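Local coordinates for putative uncharacterized protein (Archaeoglobus fulgidus, PDB 3VU0) that forms the C-terminal globular domain of an archaeal AglB protein, which carries an AglB core domain, at residues Trp38-Gly41 with Asn42-Leu45; Lys104-Pro107 with Ile108-Ala112; Met119-Lys122 with Glu123-Phe127; Met132-Leu136 with His137-Ala141; Leu150-Gly154 with Thr155-Phe159. All coordinates share one frame; numbering follows the deposited sequence.

Interaction 1: residues Trp38-Gly41 with Asn42-Leu45; sequences WDYG and NWIL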
# COMPACT_ATOMS: atom_id res chain seq x y z
N TRP A 38 -2.86 1.36 -7.05
CA TRP A 38 -3.44 2.25 -8.05
C TRP A 38 -4.97 2.41 -8.02
O TRP A 38 -5.48 3.45 -8.42
CB TRP A 38 -2.98 1.86 -9.46
CG TRP A 38 -3.60 0.61 -9.98
CD1 TRP A 38 -3.19 -0.67 -9.75
CD2 TRP A 38 -4.75 0.52 -10.82
NE1 TRP A 38 -4.02 -1.56 -10.39
CE2 TRP A 38 -4.99 -0.85 -11.05
CE3 TRP A 38 -5.61 1.46 -11.39
CZ2 TRP A 38 -6.06 -1.31 -11.84
CZ3 TRP A 38 -6.67 1.01 -12.18
CH2 TRP A 38 -6.88 -0.36 -12.39
N ASP A 39 -5.69 1.41 -7.53
CA ASP A 39 -7.14 1.49 -7.46
C ASP A 39 -7.64 2.71 -6.67
O ASP A 39 -8.71 3.25 -6.95
CB ASP A 39 -7.75 0.25 -6.79
CG ASP A 39 -7.57 -1.01 -7.61
OD1 ASP A 39 -7.36 -0.92 -8.83
OD2 ASP A 39 -7.68 -2.11 -7.02
N TYR A 40 -6.87 3.13 -5.67
CA TYR A 40 -7.27 4.24 -4.80
C TYR A 40 -6.68 5.59 -5.18
O TYR A 40 -6.98 6.61 -4.54
CB TYR A 40 -6.87 3.91 -3.36
CG TYR A 40 -7.06 2.45 -2.99
CD1 TYR A 40 -8.32 1.86 -3.02
CD2 TYR A 40 -5.97 1.67 -2.61
CE1 TYR A 40 -8.49 0.51 -2.68
CE2 TYR A 40 -6.12 0.33 -2.27
CZ TYR A 40 -7.39 -0.24 -2.30
OH TYR A 40 -7.54 -1.57 -1.95
N GLY A 41 -5.84 5.61 -6.21
CA GLY A 41 -5.19 6.83 -6.63
C GLY A 41 -6.09 8.04 -6.82
O GLY A 41 -5.81 9.12 -6.27
N ASN A 42 -7.16 7.88 -7.59
CA ASN A 42 -8.08 8.99 -7.86
C ASN A 42 -8.72 9.55 -6.60
O ASN A 42 -8.97 10.75 -6.50
CB ASN A 42 -9.16 8.56 -8.86
CG ASN A 42 -8.61 8.36 -10.26
OD1 ASN A 42 -7.78 9.14 -10.72
ND2 ASN A 42 -9.07 7.33 -10.94
N TRP A 43 -9.00 8.68 -5.63
CA TRP A 43 -9.60 9.12 -4.38
C TRP A 43 -8.64 10.01 -3.62
O TRP A 43 -9.00 11.09 -3.13
CB TRP A 43 -9.97 7.92 -3.50
CG TRP A 43 -11.26 7.24 -3.86
CD1 TRP A 43 -12.23 7.71 -4.68
CD2 TRP A 43 -11.74 6.00 -3.33
NE1 TRP A 43 -13.30 6.84 -4.70
CE2 TRP A 43 -13.02 5.78 -3.88
CE3 TRP A 43 -11.21 5.05 -2.44
CZ2 TRP A 43 -13.79 4.65 -3.57
CZ3 TRP A 43 -11.97 3.92 -2.13
CH2 TRP A 43 -13.25 3.74 -2.70
N ILE A 44 -7.40 9.56 -3.50
CA ILE A 44 -6.38 10.30 -2.79
C ILE A 44 -6.07 11.62 -3.50
O ILE A 44 -5.96 12.67 -2.86
CB ILE A 44 -5.11 9.46 -2.65
CG1 ILE A 44 -5.42 8.21 -1.82
CG2 ILE A 44 -4.00 10.27 -1.99
CD1 ILE A 44 -4.27 7.22 -1.72
N LEU A 45 -5.94 11.55 -4.82
CA LEU A 45 -5.63 12.73 -5.62
C LEU A 45 -6.77 13.75 -5.66
O LEU A 45 -6.54 14.95 -5.46
CB LEU A 45 -5.28 12.32 -7.05
CG LEU A 45 -4.08 12.97 -7.76
CD1 LEU A 45 -4.37 13.00 -9.25
CD2 LEU A 45 -3.84 14.39 -7.26
O HOH W 1 -7.45 5.32 -9.33
O HOH W 2 -9.77 5.75 -6.53
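Tyr-40 O gathers two amides of the following turn: Ile-44 N bonds to it at 3.2 Å and nearly straight (167° at the hydrogen), while Trp-43 N reaches it at 3.1 Å in a bent, weak bond. One residue on, Leu-45 N donates to Gly-41 O at 2.8 Å, and with that helix 41-46 is under way. Side chains add only light contact. Ile-44 sets CG1 3.5 Å from Tyr-40 O. The Trp-43 ring, whose CG is folded back beside its own backbone N (chi1 -81°), brings CZ3 obliquely to within 4.3 Å of Tyr-40 CD1. Two waters extend the bonding across the helix start. One bridges Trp-38 O and Asn-42 N, accepting from the latter; the other donates to Asp-39 O at 2.7 Å and accepts from Trp-43 N. Farther out, the Trp-7 ring meets both Tyr-40 and Trp-43, Tyr-40 OH bonds to Glu-93, and Asp-39 forms a salt bridge with Lys-104. The residues Trp-38 to Gly-41 are the last four of the WWDYG sequence motif of this family. Its carbonyls thus serve as acceptors for the first helical turn and its waters, whereas the polar ends of Asp-39 and Tyr-40 are held by partners beyond it, consistent with a firmly shaped loop-to-helix junction.

Interaction 2: residues Lys104-Pro107 with Ile108-Ala112; sequences KFIP and IMQIA
Four successive carbonyls, Lys-104 O to Pro-107 O, each accept from the amide four residues on, Ile-108 N to Ile-111 N, in regular alpha-helical bonds of which the one from Met-109 N to Phe-105 O is 2.8 Å. Pro-107 is the third residue of helix 105-112, in the first turn, where its missing amide hydrogen costs no helical bond. On one side of the helix Phe-105 and Met-109, a selenomethionine, cross. The phenyl group swings toward the next turn because CG stands trans to the backbone N (chi1 -173°). Met-109 CG then lies over one ring face, 3.9 Å from the Phe-105 centroid and 23° from its normal, a CH-pi contact. The selenium follows obliquely, with SE 3.5 Å from Phe-105 CE1. Farther round, Gln-110 runs extended past Ile-106, its CD 4.1 Å from Ile-106 CG2, and OE1 comes 3.3 Å from Pro-107 CA. The apolar pair is continued by Phe-128, whose ring meets Phe-105 edge-to-face, while Lys-104 NZ forms a salt bridge with Glu-93. The Phe-105 and Met-109 pair is an i to i+4 Met-aromatic contact in the first turns of helix 105-112, on the side that meets Phe-128 and Met-119.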
# COMPACT_ATOMS: atom_id res chain seq x y z
N LYS A 104 -6.41 -8.84 -3.26
CA LYS A 104 -5.83 -8.05 -4.33
C LYS A 104 -4.31 -8.23 -4.36
O LYS A 104 -3.63 -7.65 -5.20
CB LYS A 104 -6.21 -6.57 -4.18
CG LYS A 104 -7.68 -6.31 -4.47
CD LYS A 104 -8.03 -4.84 -4.41
CE LYS A 104 -9.45 -4.58 -4.91
NZ LYS A 104 -9.72 -3.12 -5.00
N PHE A 105 -3.79 -9.05 -3.45
CA PHE A 105 -2.36 -9.31 -3.42
C PHE A 105 -1.96 -10.08 -4.69
O PHE A 105 -0.82 -10.01 -5.14
CB PHE A 105 -1.98 -10.12 -2.18
CG PHE A 105 -0.50 -10.30 -1.99
CD1 PHE A 105 0.08 -11.57 -2.03
CD2 PHE A 105 0.32 -9.20 -1.78
CE1 PHE A 105 1.45 -11.73 -1.86
CE2 PHE A 105 1.70 -9.35 -1.60
CZ PHE A 105 2.27 -10.62 -1.64
N ILE A 106 -2.92 -10.81 -5.26
CA ILE A 106 -2.66 -11.59 -6.47
C ILE A 106 -2.31 -10.66 -7.64
O ILE A 106 -1.25 -10.80 -8.25
CB ILE A 106 -3.87 -12.49 -6.83
CG1 ILE A 106 -4.11 -13.51 -5.71
CG2 ILE A 106 -3.62 -13.24 -8.14
CD1 ILE A 106 -2.92 -14.41 -5.43
N PRO A 107 -3.18 -9.70 -7.97
CA PRO A 107 -2.83 -8.81 -9.08
C PRO A 107 -1.57 -8.00 -8.75
O PRO A 107 -0.79 -7.65 -9.65
CB PRO A 107 -4.07 -7.94 -9.25
CG PRO A 107 -4.74 -7.98 -7.91
CD PRO A 107 -4.55 -9.42 -7.49
N ILE A 108 -1.36 -7.70 -7.47
CA ILE A 108 -0.17 -6.96 -7.06
C ILE A 108 1.05 -7.81 -7.43
O ILE A 108 2.02 -7.31 -7.99
CB ILE A 108 -0.17 -6.68 -5.54
CG1 ILE A 108 -1.24 -5.64 -5.20
CG2 ILE A 108 1.20 -6.20 -5.09
CD1 ILE A 108 -1.27 -5.25 -3.72
N MSE A 109 0.98 -9.10 -7.11
CA MSE A 109 2.08 -10.00 -7.43
C MSE A 109 2.27 -10.09 -8.94
O MSE A 109 3.40 -10.02 -9.43
CB MSE A 109 1.80 -11.41 -6.89
CG MSE A 109 1.97 -11.54 -5.40
SE MSE A 109 1.87 -13.39 -4.87
CE MSE A 109 3.57 -13.99 -5.57
N GLN A 110 1.18 -10.25 -9.68
CA GLN A 110 1.28 -10.36 -11.14
C GLN A 110 1.95 -9.14 -11.75
O GLN A 110 2.81 -9.26 -12.62
CB GLN A 110 -0.11 -10.55 -11.74
CG GLN A 110 -0.83 -11.77 -11.22
CD GLN A 110 -2.26 -11.86 -11.71
OE1 GLN A 110 -3.02 -10.90 -11.63
NE2 GLN A 110 -2.64 -13.03 -12.21
N ILE A 111 1.58 -7.95 -11.28
CA ILE A 111 2.16 -6.72 -11.80
C ILE A 111 3.62 -6.58 -11.37
O ILE A 111 4.41 -5.92 -12.03
CB ILE A 111 1.34 -5.50 -11.35
CG1 ILE A 111 -0.10 -5.65 -11.87
CG2 ILE A 111 1.94 -4.22 -11.89
CD1 ILE A 111 -1.06 -4.65 -11.30
N ALA A 112 3.97 -7.23 -10.26
CA ALA A 112 5.34 -7.19 -9.77
C ALA A 112 6.21 -8.18 -10.56
O ALA A 112 7.43 -8.20 -10.40
CB ALA A 112 5.38 -7.53 -8.29

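Interaction 3: residues Met119-Lys122 with Glu123-Phe127; sequences MKNK and EIIDF
Glu-123 turns its CG back beside its own backbone N (chi1 -64°) and then runs extended, which carries the carboxylate to Lys-120; Lys-122 instead has CG trans to the backbone N (chi1 -174°), runs out extended and bends at its last torsion, which brings NZ across to Asp-126. The first pair is half of a capping box at the start of helix 121-128. Lys-120 occupies the N-cap, and its N donates to OE1 of Glu-123, the third helical residue, at 2.8 Å and almost straight (173°). A lysine at the N-cap has no side-chain acceptor for the return bond of the full box. OE1 is met on its anti side, with the donor somewhat out of the carboxylate plane, and the negative charge would probably be favoured by the helix's N-terminal end. A water accepts from Lys-120 NZ and donates to Glu-123 OE2, joining the two side chains where their charged atoms do not meet. Around the cap, Met-119, a selenomethionine, packs CB 3.9 Å from Ile-124 CG1. This pairing of the residue before the N-cap with the fourth helical residue is a hydrophobic staple. The Met-119 chain bends at its last torsion, bringing CE to 3.6 Å from Glu-123 O and 4.3 Å from Phe-127 CB. Met-119 also touches Met-109 of helix 105-112. Across the exposed surface, Lys-122 forms an i to i+4 salt bridge over the bond of Asp-126 N to Lys-122 O: NZ sits 2.8 Å from Asp-126 OD2, on the syn lone pair of that oxygen.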
# COMPACT_ATOMS: atom_id res chain seq x y z
N MSE A 119 2.44 -21.29 -8.10
CA MSE A 119 2.85 -21.47 -6.70
C MSE A 119 1.78 -22.17 -5.88
O MSE A 119 0.59 -22.02 -6.14
CB MSE A 119 3.15 -20.11 -6.07
CG MSE A 119 4.29 -19.36 -6.73
SE MSE A 119 4.28 -17.50 -6.22
CE MSE A 119 4.87 -17.69 -4.39
N LYS A 120 2.20 -22.93 -4.87
CA LYS A 120 1.26 -23.61 -3.99
C LYS A 120 0.61 -22.53 -3.13
O LYS A 120 1.21 -21.47 -2.90
CB LYS A 120 1.99 -24.60 -3.08
CG LYS A 120 2.54 -25.82 -3.82
CD LYS A 120 3.13 -26.82 -2.84
CE LYS A 120 3.49 -28.13 -3.53
NZ LYS A 120 4.49 -27.93 -4.62
N ASN A 121 -0.60 -22.79 -2.66
CA ASN A 121 -1.29 -21.80 -1.84
C ASN A 121 -0.42 -21.34 -0.67
O ASN A 121 -0.31 -20.15 -0.42
CB ASN A 121 -2.61 -22.36 -1.32
CG ASN A 121 -3.50 -21.28 -0.72
OD1 ASN A 121 -3.96 -20.38 -1.43
ND2 ASN A 121 -3.76 -21.37 0.58
N LYS A 122 0.21 -22.28 0.04
CA LYS A 122 1.04 -21.91 1.18
C LYS A 122 2.28 -21.12 0.76
O LYS A 122 2.76 -20.28 1.52
CB LYS A 122 1.44 -23.14 1.99
CG LYS A 122 2.20 -22.79 3.27
CD LYS A 122 2.40 -24.01 4.16
CE LYS A 122 3.29 -23.68 5.34
NZ LYS A 122 4.71 -23.44 4.92
N GLU A 123 2.81 -21.39 -0.43
CA GLU A 123 3.98 -20.63 -0.89
C GLU A 123 3.59 -19.16 -1.07
O GLU A 123 4.40 -18.26 -0.84
CB GLU A 123 4.51 -21.20 -2.21
CG GLU A 123 5.04 -22.63 -2.08
CD GLU A 123 5.64 -23.16 -3.38
OE1 GLU A 123 5.00 -23.02 -4.44
OE2 GLU A 123 6.75 -23.73 -3.34
N ILE A 124 2.35 -18.91 -1.47
CA ILE A 124 1.87 -17.54 -1.66
C ILE A 124 1.73 -16.86 -0.31
O ILE A 124 2.12 -15.71 -0.14
CB ILE A 124 0.51 -17.52 -2.40
CG1 ILE A 124 0.70 -18.03 -3.83
CG2 ILE A 124 -0.10 -16.12 -2.40
CD1 ILE A 124 -0.60 -18.16 -4.61
N ILE A 125 1.17 -17.59 0.66
CA ILE A 125 0.99 -17.06 2.02
C ILE A 125 2.36 -16.80 2.66
O ILE A 125 2.59 -15.73 3.23
CB ILE A 125 0.20 -18.07 2.89
CG1 ILE A 125 -1.22 -18.25 2.32
CG2 ILE A 125 0.13 -17.58 4.33
CD1 ILE A 125 -1.99 -19.42 2.92
N ASP A 126 3.27 -17.76 2.55
CA ASP A 126 4.60 -17.59 3.12
C ASP A 126 5.30 -16.38 2.50
O ASP A 126 5.97 -15.63 3.19
CB ASP A 126 5.45 -18.85 2.92
CG ASP A 126 4.94 -20.04 3.74
OD1 ASP A 126 4.17 -19.83 4.70
OD2 ASP A 126 5.33 -21.18 3.42
N PHE A 127 5.13 -16.20 1.19
CA PHE A 127 5.73 -15.05 0.50
C PHE A 127 5.13 -13.76 1.06
O PHE A 127 5.85 -12.82 1.42
CB PHE A 127 5.47 -15.13 -1.01
CG PHE A 127 5.92 -13.92 -1.77
CD1 PHE A 127 7.27 -13.59 -1.85
CD2 PHE A 127 5.00 -13.07 -2.36
CE1 PHE A 127 7.69 -12.44 -2.52
CE2 PHE A 127 5.41 -11.92 -3.03
CZ PHE A 127 6.76 -11.60 -3.11
O HOH W 3 6.65 -26.97 -3.37

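Interaction 4: residues Met132-Leu136 with His137-Ala141; sequences MLYKL and HVENA
The Tyr-134 ring receives Val-138 on one face: Val-138 CB stands 4.1 Å from the ring centroid, 30° off the normal, and CG1 comes 3.5 Å from Tyr-134 CE1. With CG trans to the backbone N (chi1 173°), the ring leans toward the following turn and into this CH-pi contact. Glu-139 passes the same ring obliquely, OE2 lying 3.4 Å from Tyr-134 CE2 and the carboxylate turned 46° to the ring plane. Water completes that pairing, bonding to Tyr-134 OH and donating to Glu-139 OE2 at 2.6 Å. Lys-135 and Glu-139 run side by side in the same direction without their charges meeting; a second water donates to Lys-135 O and to Glu-139 OE1, and Lys-135 NZ goes to Gln-71 O. The backbone widens at this point. Tyr-134 O takes Glu-139 N at 3.1 Å, five residues on, in a pi-type turn, with only a weak bond from Val-138 N. Asn-140 then turns with positive phi, and Ala-141 N returns to Lys-135 O at 2.8 Å, closing off helix 132-138. On the buried side Leu-136 CD2 touches Ala-141 CB. Leu-133 and Leu-136 face helix 61-69 and strand 85-91, where His-137 ND1 bonds to Thr-90, and Leu-136 also packs on Phe-147 of strand 147-153, placing the helix end against the sheet.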
# COMPACT_ATOMS: atom_id res chain seq x y z
N MSE A 132 6.56 -6.10 2.58
CA MSE A 132 6.34 -4.80 3.19
C MSE A 132 4.86 -4.62 3.52
O MSE A 132 4.52 -4.05 4.55
CB MSE A 132 6.77 -3.69 2.22
CG MSE A 132 8.28 -3.52 2.11
SE MSE A 132 9.02 -2.98 3.80
CE MSE A 132 8.05 -1.32 4.03
N LEU A 133 3.99 -5.11 2.64
CA LEU A 133 2.55 -5.00 2.85
C LEU A 133 2.17 -5.66 4.17
O LEU A 133 1.35 -5.14 4.92
CB LEU A 133 1.80 -5.66 1.69
CG LEU A 133 0.27 -5.66 1.81
CD1 LEU A 133 -0.24 -4.24 2.06
CD2 LEU A 133 -0.34 -6.22 0.53
N TYR A 134 2.77 -6.82 4.44
CA TYR A 134 2.50 -7.54 5.68
C TYR A 134 3.06 -6.77 6.88
O TYR A 134 2.36 -6.56 7.87
CB TYR A 134 3.16 -8.92 5.63
CG TYR A 134 3.08 -9.66 6.95
CD1 TYR A 134 1.95 -10.39 7.29
CD2 TYR A 134 4.13 -9.59 7.87
CE1 TYR A 134 1.86 -11.05 8.52
CE2 TYR A 134 4.05 -10.25 9.09
CZ TYR A 134 2.91 -10.98 9.41
OH TYR A 134 2.84 -11.63 10.61
N LYS A 135 4.32 -6.37 6.80
CA LYS A 135 4.96 -5.66 7.90
C LYS A 135 4.29 -4.33 8.20
O LYS A 135 4.35 -3.85 9.34
CB LYS A 135 6.45 -5.45 7.59
CG LYS A 135 7.18 -6.77 7.37
CD LYS A 135 8.60 -6.55 6.89
CE LYS A 135 9.25 -7.88 6.50
NZ LYS A 135 10.66 -7.69 6.08
N LEU A 136 3.64 -3.75 7.20
CA LEU A 136 2.93 -2.49 7.38
C LEU A 136 1.52 -2.71 7.92
O LEU A 136 1.24 -2.44 9.09
CB LEU A 136 2.83 -1.71 6.05
CG LEU A 136 4.10 -1.06 5.50
CD1 LEU A 136 3.84 -0.55 4.09
CD2 LEU A 136 4.54 0.08 6.40
N HIS A 137 0.65 -3.23 7.06
CA HIS A 137 -0.74 -3.42 7.45
C HIS A 137 -1.00 -4.42 8.57
O HIS A 137 -1.74 -4.12 9.50
CB HIS A 137 -1.60 -3.81 6.24
CG HIS A 137 -3.07 -3.60 6.47
ND1 HIS A 137 -3.72 -2.45 6.09
CD2 HIS A 137 -3.98 -4.36 7.12
CE1 HIS A 137 -4.98 -2.51 6.50
NE2 HIS A 137 -5.16 -3.66 7.13
N VAL A 138 -0.39 -5.60 8.49
CA VAL A 138 -0.61 -6.60 9.52
C VAL A 138 0.13 -6.34 10.83
O VAL A 138 -0.47 -6.38 11.89
CB VAL A 138 -0.25 -8.03 9.01
CG1 VAL A 138 -0.50 -9.05 10.12
CG2 VAL A 138 -1.09 -8.37 7.79
N GLU A 139 1.43 -6.05 10.75
CA GLU A 139 2.20 -5.79 11.97
C GLU A 139 2.19 -4.33 12.42
O GLU A 139 2.78 -4.00 13.45
CB GLU A 139 3.66 -6.23 11.78
CG GLU A 139 3.84 -7.69 11.41
CD GLU A 139 5.28 -8.15 11.60
OE1 GLU A 139 6.20 -7.39 11.26
OE2 GLU A 139 5.48 -9.29 12.07
N ASN A 140 1.52 -3.47 11.67
CA ASN A 140 1.44 -2.05 12.01
C ASN A 140 2.82 -1.39 12.06
O ASN A 140 3.06 -0.48 12.87
CB ASN A 140 0.72 -1.86 13.35
CG ASN A 140 -0.75 -2.24 13.29
OD1 ASN A 140 -1.47 -1.81 12.39
ND2 ASN A 140 -1.20 -3.04 14.25
N ALA A 141 3.72 -1.86 11.20
CA ALA A 141 5.08 -1.33 11.09
C ALA A 141 5.89 -1.41 12.37
O ALA A 141 6.92 -0.73 12.50
CB ALA A 141 5.04 0.11 10.58
O HOH W 4 4.02 -11.11 13.23
O HOH W 5 6.41 -4.64 10.98

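Interaction 5: residues Leu150-Gly154 with Thr155-Phe159; sequences LKNFG and TVKIF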
# COMPACT_ATOMS: atom_id res chain seq x y z
N LEU A 150 0.69 6.02 11.42
CA LEU A 150 0.25 7.36 11.76
C LEU A 150 -1.20 7.37 12.25
O LEU A 150 -1.51 7.91 13.30
CB LEU A 150 0.37 8.25 10.52
CG LEU A 150 0.75 9.72 10.64
CD1 LEU A 150 0.63 10.37 9.26
CD2 LEU A 150 -0.14 10.42 11.64
N LYS A 151 -2.08 6.77 11.46
CA LYS A 151 -3.49 6.74 11.81
C LYS A 151 -4.12 5.44 11.31
O LYS A 151 -3.86 5.02 10.19
CB LYS A 151 -4.19 7.95 11.20
CG LYS A 151 -5.39 8.44 11.98
CD LYS A 151 -4.98 9.09 13.30
CE LYS A 151 -6.21 9.54 14.08
NZ LYS A 151 -5.84 10.20 15.38
N ASN A 152 -4.94 4.83 12.16
CA ASN A 152 -5.60 3.57 11.85
C ASN A 152 -7.11 3.77 11.70
O ASN A 152 -7.80 4.03 12.68
CB ASN A 152 -5.31 2.57 12.97
CG ASN A 152 -5.90 1.20 12.72
OD1 ASN A 152 -6.78 1.03 11.88
ND2 ASN A 152 -5.41 0.21 13.45
N PHE A 153 -7.60 3.67 10.47
CA PHE A 153 -9.03 3.84 10.19
C PHE A 153 -9.71 2.48 9.97
O PHE A 153 -10.61 2.37 9.14
CB PHE A 153 -9.23 4.71 8.95
CG PHE A 153 -8.55 6.04 9.02
CD1 PHE A 153 -9.06 7.06 9.82
CD2 PHE A 153 -7.39 6.28 8.28
CE1 PHE A 153 -8.43 8.31 9.88
CE2 PHE A 153 -6.75 7.52 8.33
CZ PHE A 153 -7.27 8.53 9.13
N GLY A 154 -9.27 1.47 10.70
CA GLY A 154 -9.87 0.15 10.57
C GLY A 154 -9.33 -0.67 9.41
O GLY A 154 -8.35 -1.40 9.56
N THR A 155 -9.98 -0.56 8.25
CA THR A 155 -9.55 -1.28 7.06
C THR A 155 -8.51 -0.46 6.31
O THR A 155 -7.79 -1.00 5.46
CB THR A 155 -10.74 -1.52 6.09
OG1 THR A 155 -11.39 -0.28 5.81
CG2 THR A 155 -11.74 -2.50 6.70
N VAL A 156 -8.43 0.83 6.62
CA VAL A 156 -7.47 1.73 5.98
C VAL A 156 -6.47 2.28 6.99
O VAL A 156 -6.84 2.81 8.04
CB VAL A 156 -8.21 2.92 5.31
CG1 VAL A 156 -7.20 3.81 4.59
CG2 VAL A 156 -9.25 2.40 4.32
N LYS A 157 -5.19 2.14 6.67
CA LYS A 157 -4.13 2.63 7.54
C LYS A 157 -3.18 3.52 6.76
O LYS A 157 -2.86 3.24 5.61
CB LYS A 157 -3.35 1.45 8.14
CG LYS A 157 -4.24 0.47 8.91
CD LYS A 157 -3.43 -0.63 9.59
CE LYS A 157 -4.36 -1.65 10.26
NZ LYS A 157 -3.62 -2.74 10.98
N ILE A 158 -2.73 4.60 7.39
CA ILE A 158 -1.78 5.49 6.74
C ILE A 158 -0.50 5.49 7.56
O ILE A 158 -0.54 5.57 8.79
CB ILE A 158 -2.33 6.93 6.60
CG1 ILE A 158 -1.29 7.82 5.91
CG2 ILE A 158 -2.69 7.50 7.96
CD1 ILE A 158 -1.85 9.12 5.38
N PHE A 159 0.62 5.38 6.86
CA PHE A 159 1.93 5.35 7.50
C PHE A 159 2.76 6.54 7.07
O PHE A 159 2.55 7.12 6.01
CB PHE A 159 2.67 4.06 7.10
CG PHE A 159 1.98 2.80 7.53
CD1 PHE A 159 2.41 2.12 8.67
CD2 PHE A 159 0.91 2.30 6.81
CE1 PHE A 159 1.77 0.94 9.08
CE2 PHE A 159 0.26 1.12 7.21
CZ PHE A 159 0.69 0.44 8.34
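Ile-158 O is gripped by two consecutive amides, Leu-150 N at 2.9 Å and Lys-151 N in a weak bond at 3.3 Å, which makes a classic beta bulge in the hairpin of strands 147-153 and 156-161. In the same pair Ile-158 N donates back to Lys-151 O at 3.0 Å and almost straight (173°). The packed face lies here. Ile-158 CG2, placed between the backbone N and the carbonyl carbon, lies 3.6 Å from Lys-151 CB and 4.1 Å from Phe-153 CE2, while Phe-153 and Ile-158 lie side by side, pointing the same way. Gly-154 and Asn-152, by contrast, are exposed at the turn. Phe-153 N bonds to Val-156 O, and Gly-154 takes backbone angles (83°/-92°) at which a CB would press on the preceding carbonyl O. Asn-152 OD1 accepts from Gly-154 N at 2.8 Å in an Asx turn leading into the bend. On the face of Asn-152 and Lys-157, Asn-152 lies alongside the aliphatic chain of Lys-157, itself buried, ND2 being 3.8 Å from CE; Lys-157 NZ bonds to Asn-140 and to His-137 O. Outward, the Lys-151 side chain comes near a bound MES. Helix 5-17 covers the Phe-153 face, with Trp-13 edge-to-face against the Phe-153 ring and Ala-10 touching Val-156, and strand 85-91 pairs with strand 156-161 on the side away from 147-153.

In the fold
Interaction 3 lies at the surface and relies on charge, a bridging water and a staple, whereas the other four are partly buried. Interactions 2 and 3 pack helices 105-112 and 121-128 together through apolar groups, Met-109 CE resting 3.6 Å from Phe-127 CD2. A salt bridge joins interaction 2 to interaction 1, from Lys-104 to Asp-39, and packing of Phe-105 on Leu-133 joins it to interaction 4. Interactions 4 and 5 meet through Lys-157, whose NZ probably bonds to Asn-140 OD1 and His-137 O, linking a helix end to the hairpin. Interactions 1 to 4 shape helix starts and ends; interaction 5 alone is built on strand pairing.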